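Local coordinates for protein group 1 truncated hemoglobin (Tetrahymena pyriformis, PDB 3AQ9) that binds one heme, probably to carry oxygen, with its distal pocket implicated in stabilising bound oxygen and in nitric oxide detoxification, at residues 15-20 with 52-57; 21-26 with 95-100. The protein carries 1 engineered substitution. All coordinates share one frame; numbering follows the deposited sequence.

Interaction 1: residues 15-20 with 52-57. With HEM (protoporphyrin IX containing Fe), chain C.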
ATOM      1  N   ASN A  15     -11.502   3.069 -10.087  1.00 33.39           N
ATOM      2  CA  ASN A  15     -11.206   1.860 -10.905  1.00 32.86           C
ATOM      3  C   ASN A  15      -9.725   1.609 -10.933  1.00 31.60           C
ATOM      4  O   ASN A  15      -9.287   0.440 -11.004  1.00 32.31           O
ATOM      5  CB  ASN A  15     -11.666   2.092 -12.281  1.00 32.79           C
ATOM      6  CG  ASN A  15     -13.209   2.155 -12.378  1.00 36.76           C
ATOM      7  OD1 ASN A  15     -13.888   1.913 -11.377  1.00 41.72           O
ATOM      8  ND2 ASN A  15     -13.714   2.610 -13.484  1.00 35.67           N
ATOM      9  N   ALA A  16      -8.916   2.692 -10.819  1.00 32.22           N
ATOM     10  CA  ALA A  16      -7.442   2.478 -10.792  1.00 31.62           C
ATOM     11  C   ALA A  16      -7.024   1.894  -9.437  1.00 30.77           C
ATOM     12  O   ALA A  16      -6.172   1.005  -9.421  1.00 31.44           O
ATOM     13  CB  ALA A  16      -6.661   3.832 -10.989  1.00 34.01           C
ATOM     14  N   MET A  17      -7.595   2.333  -8.336  1.00 29.82           N
ATOM     15  CA  MET A  17      -7.196   1.820  -7.047  1.00 29.46           C
ATOM     16  C   MET A  17      -7.600   0.317  -6.970  1.00 29.65           C
ATOM     17  O   MET A  17      -6.842  -0.485  -6.364  1.00 29.88           O
ATOM     18  CB  MET A  17      -7.871   2.563  -5.902  1.00 30.03           C
ATOM     19  CG  MET A  17      -7.268   2.073  -4.656  1.00 39.30           C
ATOM     20  SD  MET A  17      -5.463   2.608  -4.392  1.00 42.57           S
ATOM     21  CE  MET A  17      -5.748   4.289  -5.347  1.00 28.32           C
ATOM     22  N   LYS A  18      -8.781  -0.007  -7.427  1.00 28.96           N
ATOM     23  CA  LYS A  18      -9.241  -1.400  -7.386  1.00 29.04           C
ATOM     24  C   LYS A  18      -8.365  -2.330  -8.185  1.00 30.74           C
ATOM     25  O   LYS A  18      -8.297  -3.550  -7.888  1.00 31.78           O
ATOM     26  CB  LYS A  18     -10.710  -1.525  -7.836  1.00 31.43           C
ATOM     27  CG  LYS A  18     -11.566  -0.905  -6.673  1.00 33.70           C
ATOM     28  CD  LYS A  18     -13.007  -1.215  -7.124  1.00 40.87           C
ATOM     29  CE  LYS A  18     -13.889  -0.778  -5.960  1.00 43.93           C
ATOM     30  NZ  LYS A  18     -15.249  -1.185  -6.379  1.00 54.57           N
ATOM     31  N   ALA A  19      -7.784  -1.836  -9.284  1.00 29.96           N
ATOM     32  CA  ALA A  19      -6.812  -2.641 -10.074  1.00 29.76           C
ATOM     33  C   ALA A  19      -5.402  -2.615  -9.393  1.00 28.82           C
ATOM     34  O   ALA A  19      -4.696  -3.621  -9.373  1.00 28.65           O
ATOM     35  CB  ALA A  19      -6.735  -2.100 -11.513  1.00 31.31           C
ATOM     36  N   ALA A  20      -5.019  -1.510  -8.781  1.00 27.70           N
ATOM     37  CA  ALA A  20      -3.650  -1.399  -8.251  1.00 26.96           C
ATOM     38  C   ALA A  20      -3.427  -2.320  -7.033  1.00 28.07           C
ATOM     39  O   ALA A  20      -2.383  -2.956  -6.918  1.00 26.70           O
ATOM     40  CB  ALA A  20      -3.442   0.057  -7.827  1.00 27.02           C
ATOM     41  N   ASP A  52      -9.252   0.546   0.980  1.00 27.78           N
ATOM     42  CA  ASP A  52      -9.890   1.711   1.702  1.00 28.56           C
ATOM     43  C   ASP A  52      -8.794   2.609   2.284  1.00 27.46           C
ATOM     44  O   ASP A  52      -8.958   3.837   2.313  1.00 27.76           O
ATOM     45  CB  ASP A  52     -10.708   1.204   2.906  1.00 28.00           C
ATOM     46  CG  ASP A  52     -12.007   0.484   2.483  1.00 30.77           C
ATOM     47  OD1 ASP A  52     -12.628  -0.200   3.339  1.00 34.69           O
ATOM     48  OD2 ASP A  52     -12.487   0.640   1.330  1.00 33.01           O
ATOM     49  N   PHE A  53      -7.748   2.017   2.825  1.00 26.11           N
ATOM     50  CA  PHE A  53      -6.708   2.831   3.483  1.00 26.03           C
ATOM     51  C   PHE A  53      -5.957   3.734   2.479  1.00 26.87           C
ATOM     52  O   PHE A  53      -5.831   4.945   2.670  1.00 25.67           O
ATOM     53  CB  PHE A  53      -5.648   1.936   4.173  1.00 26.44           C
ATOM     54  CG  PHE A  53      -4.712   2.741   5.011  1.00 25.73           C
ATOM     55  CD1 PHE A  53      -5.199   3.339   6.149  1.00 23.90           C
ATOM     56  CD2 PHE A  53      -3.321   2.819   4.692  1.00 28.34           C
ATOM     57  CE1 PHE A  53      -4.325   4.089   7.025  1.00 25.49           C
ATOM     58  CE2 PHE A  53      -2.471   3.564   5.513  1.00 29.75           C
ATOM     59  CZ  PHE A  53      -2.954   4.198   6.704  1.00 28.14           C
ATOM     60  N   LEU A  54      -5.488   3.153   1.367  1.00 26.37           N
ATOM     61  CA  LEU A  54      -4.784   3.962   0.392  1.00 25.32           C
ATOM     62  C   LEU A  54      -5.718   4.949  -0.284  1.00 27.06           C
ATOM     63  O   LEU A  54      -5.274   6.049  -0.615  1.00 28.02           O
ATOM     64  CB  LEU A  54      -4.068   3.101  -0.673  1.00 25.90           C
ATOM     65  CG  LEU A  54      -2.976   2.199  -0.063  1.00 25.68           C
ATOM     66  CD1 LEU A  54      -2.475   1.258  -1.316  1.00 30.31           C
ATOM     67  CD2 LEU A  54      -1.835   3.001   0.598  1.00 26.17           C
ATOM     68  N   THR A  55      -6.992   4.613  -0.504  1.00 26.11           N
ATOM     69  CA  THR A  55      -7.934   5.578  -1.092  1.00 26.07           C
ATOM     70  C   THR A  55      -8.018   6.762  -0.173  1.00 27.56           C
ATOM     71  O   THR A  55      -8.016   7.888  -0.613  1.00 27.90           O
ATOM     72  CB  THR A  55      -9.294   4.919  -1.198  1.00 26.49           C
ATOM     73  OG1 THR A  55      -9.137   3.835  -2.216  1.00 27.95           O
ATOM     74  CG2 THR A  55     -10.364   5.866  -1.752  1.00 27.77           C
ATOM     75  N   MET A  56      -8.182   6.459   1.126  1.00 26.33           N
ATOM     76  CA  MET A  56      -8.283   7.613   2.093  1.00 27.69           C
ATOM     77  C   MET A  56      -6.949   8.401   2.078  1.00 27.84           C
ATOM     78  O   MET A  56      -6.926   9.655   2.008  1.00 28.94           O
ATOM     79  CB  MET A  56      -8.505   6.986   3.495  1.00 28.21           C
ATOM     80  CG  MET A  56      -8.554   8.109   4.651  1.00 26.15           C
ATOM     81  SD  MET A  56      -6.840   8.408   5.231  1.00 28.94           S
ATOM     82  CE  MET A  56      -6.497   6.771   6.030  1.00 27.92           C
ATOM     83  N   LEU A  57      -5.822   7.732   2.119  1.00 26.42           N
ATOM     84  CA  LEU A  57      -4.547   8.453   2.339  1.00 26.30           C
ATOM     85  C   LEU A  57      -4.241   9.367   1.128  1.00 27.51           C
ATOM     86  O   LEU A  57      -3.619  10.448   1.280  1.00 27.59           O
ATOM     87  CB  LEU A  57      -3.410   7.411   2.436  1.00 26.50           C
ATOM     88  CG  LEU A  57      -2.297   7.506   3.371  1.00 37.19           C
ATOM     89  CD1 LEU A  57      -2.847   7.982   4.864  1.00 30.81           C
ATOM     90  CD2 LEU A  57      -1.579   6.243   3.481  1.00 33.50           C
TER
HETATM   91  CHA HEM C 144      -2.197  -5.168   7.907  1.00 23.17           C
HETATM   92  CHB HEM C 144       2.209  -6.730   6.400  1.00 25.45           C
HETATM   93  CHC HEM C 144       3.408  -2.206   5.246  1.00 22.00           C
HETATM   94  CHD HEM C 144      -1.368  -1.093   5.360  1.00 23.46           C
HETATM   95  C1A HEM C 144      -1.108  -5.966   7.600  1.00 23.47           C
HETATM   96  C2A HEM C 144      -0.983  -7.404   7.885  1.00 26.29           C
HETATM   97  C3A HEM C 144       0.186  -7.811   7.439  1.00 26.65           C
HETATM   98  C4A HEM C 144       0.913  -6.682   6.906  1.00 25.03           C
HETATM   99  CMA HEM C 144       0.834  -9.206   7.435  1.00 24.55           C
HETATM  100  CAA HEM C 144      -2.174  -8.275   8.455  1.00 30.04           C
HETATM  101  CBA HEM C 144      -2.140  -9.167   9.714  1.00 37.70           C
HETATM  102  CGA HEM C 144      -3.499 -10.034   9.367  1.00 37.25           C
HETATM  103  O1A HEM C 144      -4.638  -9.475   9.568  1.00 42.09           O
HETATM  104  O2A HEM C 144      -3.499 -11.025   8.541  1.00 37.30           O
HETATM  105  C1B HEM C 144       2.925  -5.556   6.033  1.00 24.12           C
HETATM  106  C2B HEM C 144       4.355  -5.613   5.776  1.00 24.78           C
HETATM  107  C3B HEM C 144       4.704  -4.335   5.556  1.00 24.70           C
HETATM  108  C4B HEM C 144       3.481  -3.577   5.606  1.00 23.53           C
HETATM  109  CMB HEM C 144       5.287  -6.823   5.811  1.00 25.00           C
HETATM  110  CAB HEM C 144       6.137  -3.855   5.290  1.00 24.25           C
HETATM  111  CBB HEM C 144       6.444  -2.773   5.990  1.00 27.48           C
HETATM  112  C1C HEM C 144       2.186  -1.526   5.102  1.00 22.90           C
HETATM  113  C2C HEM C 144       2.039  -0.226   4.495  1.00 23.82           C
HETATM  114  C3C HEM C 144       0.715   0.027   4.524  1.00 22.82           C
HETATM  115  C4C HEM C 144       0.016  -1.069   5.126  1.00 24.83           C
HETATM  116  CMC HEM C 144       3.239   0.619   3.897  1.00 25.18           C
HETATM  117  CAC HEM C 144      -0.075   1.263   3.954  1.00 26.64           C
HETATM  118  CBC HEM C 144       0.559   2.391   3.636  1.00 32.14           C
HETATM  119  C1D HEM C 144      -1.985  -2.115   6.092  1.00 24.11           C
HETATM  120  C2D HEM C 144      -3.399  -2.094   6.362  1.00 23.23           C
HETATM  121  C3D HEM C 144      -3.622  -3.296   7.136  1.00 24.96           C
HETATM  122  C4D HEM C 144      -2.341  -3.912   7.248  1.00 23.14           C
HETATM  123  CMD HEM C 144      -4.483  -1.070   5.995  1.00 25.13           C
HETATM  124  CAD HEM C 144      -4.946  -3.778   7.666  1.00 25.20           C
HETATM  125  CBD HEM C 144      -5.311  -3.240   8.983  1.00 25.05           C
HETATM  126  CGD HEM C 144      -6.744  -3.711   9.322  1.00 31.11           C
HETATM  127  O1D HEM C 144      -7.372  -3.125  10.199  1.00 30.56           O
HETATM  128  O2D HEM C 144      -7.123  -4.880   8.886  1.00 33.38           O
HETATM  129  NA  HEM C 144       0.093  -5.596   7.012  1.00 23.92           N
HETATM  130  NB  HEM C 144       2.286  -4.303   5.975  1.00 24.92           N
HETATM  131  NC  HEM C 144       0.971  -2.012   5.486  1.00 23.14           N
HETATM  132  ND  HEM C 144      -1.298  -3.261   6.574  1.00 25.98           N
HETATM  133 FE   HEM C 144       0.525  -3.797   6.296  1.00 24.46          FE
HETATM  134  O   HOH W   1      -0.013  -4.434   4.256  1.00 29.46           O
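M17 of helix 13-28 and T55 of helix 43-57 mark the closest backbone approach, 7.1 Å between their CA atoms. The CG of M17 is anti to the backbone N (chi1 -173°), which carries the side chain across to helix 43-57. It meets the hydroxyl OG1 of T55 at 3.5 Å, and the two side chains lie slanted across one another. The hydroxyl bonds back to T51 O, and its touch on the M17 carbon is van der Waals packing. Beyond CG the methionine bends, and its SD lies 4.0 Å from CB of L54, the two side chains at about a right angle. These are the B and E helices of the two-over-two globin fold, and Y8 and L11 of helix 7-11 add further contacts to M17. Helix 43-57 also faces the heme. L54 CD2 touches the vinyl carbon CBC of HEM at 3.9 Å. F53 CE2 comes within 3.7 Å of HEM CAC, while CBC lies in plane at the ring's edge. With an alanine in place of F53, the vinyl group would probably lose this flanking ring and Y64 its edge-to-face partner. F53 CB packs on the methyl CMD of HEM at 3.7 Å.

Interaction 2: residues 21-26 with 95-100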
ATOM      1  N   VAL A  21      -4.422  -2.383  -6.129  1.00 27.59           N
ATOM      2  CA  VAL A  21      -4.125  -3.185  -4.906  1.00 27.04           C
ATOM      3  C   VAL A  21      -3.891  -4.673  -5.210  1.00 27.07           C
ATOM      4  O   VAL A  21      -2.910  -5.215  -4.699  1.00 25.82           O
ATOM      5  CB  VAL A  21      -5.143  -2.931  -3.783  1.00 26.75           C
ATOM      6  CG1 VAL A  21      -4.754  -3.801  -2.570  1.00 31.72           C
ATOM      7  CG2 VAL A  21      -4.987  -1.453  -3.357  1.00 28.77           C
ATOM      8  N   PRO A  22      -4.713  -5.335  -6.043  1.00 27.18           N
ATOM      9  CA  PRO A  22      -4.434  -6.785  -6.307  1.00 27.68           C
ATOM     10  C   PRO A  22      -3.175  -6.969  -7.135  1.00 28.15           C
ATOM     11  O   PRO A  22      -2.482  -7.993  -7.012  1.00 29.17           O
ATOM     12  CB  PRO A  22      -5.641  -7.281  -7.076  1.00 28.47           C
ATOM     13  CG  PRO A  22      -6.717  -6.210  -6.867  1.00 30.35           C
ATOM     14  CD  PRO A  22      -6.099  -4.920  -6.422  1.00 26.54           C
ATOM     15  N   LEU A  23      -2.862  -5.963  -7.975  1.00 27.68           N
ATOM     16  CA  LEU A  23      -1.588  -6.120  -8.726  1.00 29.79           C
ATOM     17  C   LEU A  23      -0.397  -5.964  -7.779  1.00 27.24           C
ATOM     18  O   LEU A  23       0.592  -6.741  -7.790  1.00 29.22           O
ATOM     19  CB  LEU A  23      -1.461  -5.074  -9.850  1.00 31.75           C
ATOM     20  CG  LEU A  23      -0.151  -5.123 -10.665  1.00 31.41           C
ATOM     21  CD1 LEU A  23       0.294  -6.624 -11.072  1.00 30.63           C
ATOM     22  CD2 LEU A  23      -0.283  -4.115 -11.917  1.00 33.68           C
ATOM     23  N   PHE A  24      -0.498  -5.017  -6.861  1.00 25.33           N
ATOM     24  CA  PHE A  24       0.526  -4.815  -5.873  1.00 25.99           C
ATOM     25  C   PHE A  24       0.630  -6.075  -5.028  1.00 27.13           C
ATOM     26  O   PHE A  24       1.760  -6.561  -4.806  1.00 28.07           O
ATOM     27  CB  PHE A  24       0.046  -3.630  -5.030  1.00 24.15           C
ATOM     28  CG  PHE A  24       0.679  -3.508  -3.647  1.00 25.98           C
ATOM     29  CD1 PHE A  24       2.039  -3.075  -3.527  1.00 26.71           C
ATOM     30  CD2 PHE A  24      -0.051  -3.800  -2.498  1.00 27.50           C
ATOM     31  CE1 PHE A  24       2.598  -2.966  -2.235  1.00 26.38           C
ATOM     32  CE2 PHE A  24       0.523  -3.640  -1.196  1.00 30.46           C
ATOM     33  CZ  PHE A  24       1.816  -3.223  -1.075  1.00 26.42           C
ATOM     34  N   TYR A  25      -0.486  -6.672  -4.594  1.00 27.33           N
ATOM     35  CA  TYR A  25      -0.288  -7.975  -3.855  1.00 27.27           C
ATOM     36  C   TYR A  25       0.266  -9.080  -4.743  1.00 30.20           C
ATOM     37  O   TYR A  25       0.929  -9.972  -4.190  1.00 30.32           O
ATOM     38  CB  TYR A  25      -1.591  -8.418  -3.143  1.00 28.56           C
ATOM     39  CG  TYR A  25      -1.582  -7.711  -1.807  1.00 30.72           C
ATOM     40  CD1 TYR A  25      -2.506  -6.714  -1.499  1.00 32.71           C
ATOM     41  CD2 TYR A  25      -0.548  -8.030  -0.893  1.00 34.25           C
ATOM     42  CE1 TYR A  25      -2.367  -5.988  -0.283  1.00 34.85           C
ATOM     43  CE2 TYR A  25      -0.462  -7.387   0.262  1.00 35.55           C
ATOM     44  CZ  TYR A  25      -1.347  -6.400   0.559  1.00 34.51           C
ATOM     45  OH  TYR A  25      -1.028  -5.887   1.808  1.00 39.38           O
ATOM     46  N   LYS A  26      -0.051  -9.155  -6.049  1.00 28.26           N
ATOM     47  CA  LYS A  26       0.605 -10.177  -6.857  1.00 30.01           C
ATOM     48  C   LYS A  26       2.129  -9.987  -6.763  1.00 31.29           C
ATOM     49  O   LYS A  26       2.881 -10.983  -6.714  1.00 34.04           O
ATOM     50  CB  LYS A  26       0.143 -10.054  -8.346  1.00 29.03           C
ATOM     51  CG  LYS A  26       0.797 -10.976  -9.322  1.00 33.52           C
ATOM     52  CD  LYS A  26       0.316 -10.586 -10.704  1.00 33.13           C
ATOM     53  CE  LYS A  26       0.616 -11.462 -11.910  1.00 41.81           C
ATOM     54  NZ  LYS A  26       2.019 -11.761 -11.877  1.00 48.48           N
ATOM     55  N   LYS A  95       3.583   2.067 -11.952  1.00 32.92           N
ATOM     56  CA  LYS A  95       4.289   2.296 -13.245  1.00 36.48           C
ATOM     57  C   LYS A  95       3.603   1.404 -14.268  1.00 38.62           C
ATOM     58  O   LYS A  95       3.335   1.802 -15.450  1.00 39.84           O
ATOM     59  CB  LYS A  95       5.773   1.796 -13.120  1.00 38.03           C
ATOM     60  CG  LYS A  95       6.685   2.220 -14.327  1.00 46.78           C
ATOM     61  CD  LYS A  95       6.651   3.842 -14.299  1.00 60.18           C
ATOM     62  CE  LYS A  95       7.055   4.665 -15.586  1.00 68.17           C
ATOM     63  NZ  LYS A  95       8.500   4.316 -15.866  1.00 73.15           N
ATOM     64  N   GLU A  96       3.413   0.148 -13.870  1.00 37.03           N
ATOM     65  CA  GLU A  96       2.876  -0.903 -14.840  1.00 39.45           C
ATOM     66  C   GLU A  96       1.481  -0.518 -15.259  1.00 38.70           C
ATOM     67  O   GLU A  96       1.023  -0.819 -16.416  1.00 42.09           O
ATOM     68  CB  GLU A  96       3.012  -2.305 -14.213  1.00 37.35           C
ATOM     69  CG  GLU A  96       2.516  -3.532 -15.071  1.00 50.76           C
ATOM     70  CD  GLU A  96       2.843  -4.879 -14.355  1.00 54.97           C
ATOM     71  OE1 GLU A  96       3.497  -4.756 -13.355  1.00 45.19           O
ATOM     72  OE2 GLU A  96       2.490  -6.003 -14.851  1.00 57.47           O
ATOM     73  N   LEU A  97       0.740   0.156 -14.399  1.00 35.96           N
ATOM     74  CA  LEU A  97      -0.572   0.705 -14.691  1.00 37.89           C
ATOM     75  C   LEU A  97      -0.541   2.003 -15.528  1.00 41.27           C
ATOM     76  O   LEU A  97      -1.585   2.488 -15.930  1.00 43.55           O
ATOM     77  CB  LEU A  97      -1.449   0.934 -13.452  1.00 35.80           C
ATOM     78  CG  LEU A  97      -1.671  -0.432 -12.770  1.00 37.15           C
ATOM     79  CD1 LEU A  97      -2.422  -0.108 -11.449  1.00 40.50           C
ATOM     80  CD2 LEU A  97      -2.567  -1.337 -13.720  1.00 40.87           C
ATOM     81  N   GLY A  98       0.650   2.548 -15.801  1.00 41.12           N
ATOM     82  CA  GLY A  98       0.733   3.726 -16.696  1.00 42.13           C
ATOM     83  C   GLY A  98       0.759   5.045 -15.969  1.00 42.39           C
ATOM     84  O   GLY A  98       0.635   6.082 -16.598  1.00 42.39           O
ATOM     85  N   VAL A  99       0.910   5.023 -14.635  1.00 38.44           N
ATOM     86  CA  VAL A  99       0.990   6.303 -13.849  1.00 37.78           C
ATOM     87  C   VAL A  99       2.381   6.956 -14.090  1.00 39.23           C
ATOM     88  O   VAL A  99       3.408   6.264 -14.221  1.00 37.78           O
ATOM     89  CB  VAL A  99       0.828   6.004 -12.329  1.00 35.91           C
ATOM     90  CG1 VAL A  99       0.870   7.359 -11.539  1.00 34.91           C
ATOM     91  CG2 VAL A  99      -0.522   5.343 -12.101  1.00 36.23           C
ATOM     92  N   THR A 100       2.411   8.292 -14.190  1.00 40.87           N
ATOM     93  CA  THR A 100       3.711   9.009 -14.465  1.00 43.81           C
ATOM     94  C   THR A 100       4.650   8.944 -13.224  1.00 42.66           C
ATOM     95  O   THR A 100       4.139   8.819 -12.079  1.00 38.49           O
ATOM     96  CB  THR A 100       3.502  10.498 -14.774  1.00 45.40           C
ATOM     97  OG1 THR A 100       2.893  11.145 -13.648  1.00 45.55           O
ATOM     98  CG2 THR A 100       2.607  10.689 -16.055  1.00 48.45           C
TER
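L23 meets L97 and E96 through one methyl, CD2. The two leucines run antiparallel past one another and touch at their branches. CD2 of L23 lies 4.0 Å from CD2 of L97 and just as close to its CG. L23 has CG anti to its backbone N (chi1 178°), which carries CD2 out toward L97 and E96. E96 comes at the same methyl with an extended chain. Its carboxylate carbon CD stands 4.0 Å from L23 CD2. This is a van der Waals touch on the carboxylate, whose OE1 makes a salt bridge with K27 just past segment 21-26. K26 is also near, but its NZ is 6.5 Å from E96 OE2, too far for direct pairing. The contact lies at the surface, with L23 also resting on T93 of helix 80-96. Just after L97 the chain turns at G98, which has a positive phi of 95°. G98 N bonds to K95 O at 2.8 Å. At these backbone angles a CB would probably press on the carbonyl O of L97, which suits a glycine. T100 then stands at the N-cap of helix 101-112, with a weak bond from V103 N to its OG1. G98, with two bonds back into the last turn, makes the Schellman motif that ends helix 80-96, and L97 sits just before it, at the corner between the G and H helices of the globin fold.

Overall arrangement
Interactions 1 and 2 share helix 13-28, which packs on helix 43-57 and on the end of helix 80-96. Their centres are 11 Å apart. They also touch directly: A20 CA meets L97 CD1 at 3.7 Å, and L54 CD1 lies 4.2 Å from V21 CG2. Interaction 1 is buried and reaches the heme pocket; interaction 2 lies away from the annotated sites. The side chain of L54 is about 10 Å from that of H73, the predicted proximal ligand. Segment 21-26 nevertheless reaches the distal side through Y25, whose OH lies 3.0 Å from the water O on the heme iron. Q46 makes a weak bond to that hydroxyl, and E50, an engineered replacement for glutamine, lies close to it. These are probably the B10, E7 and E11 positions.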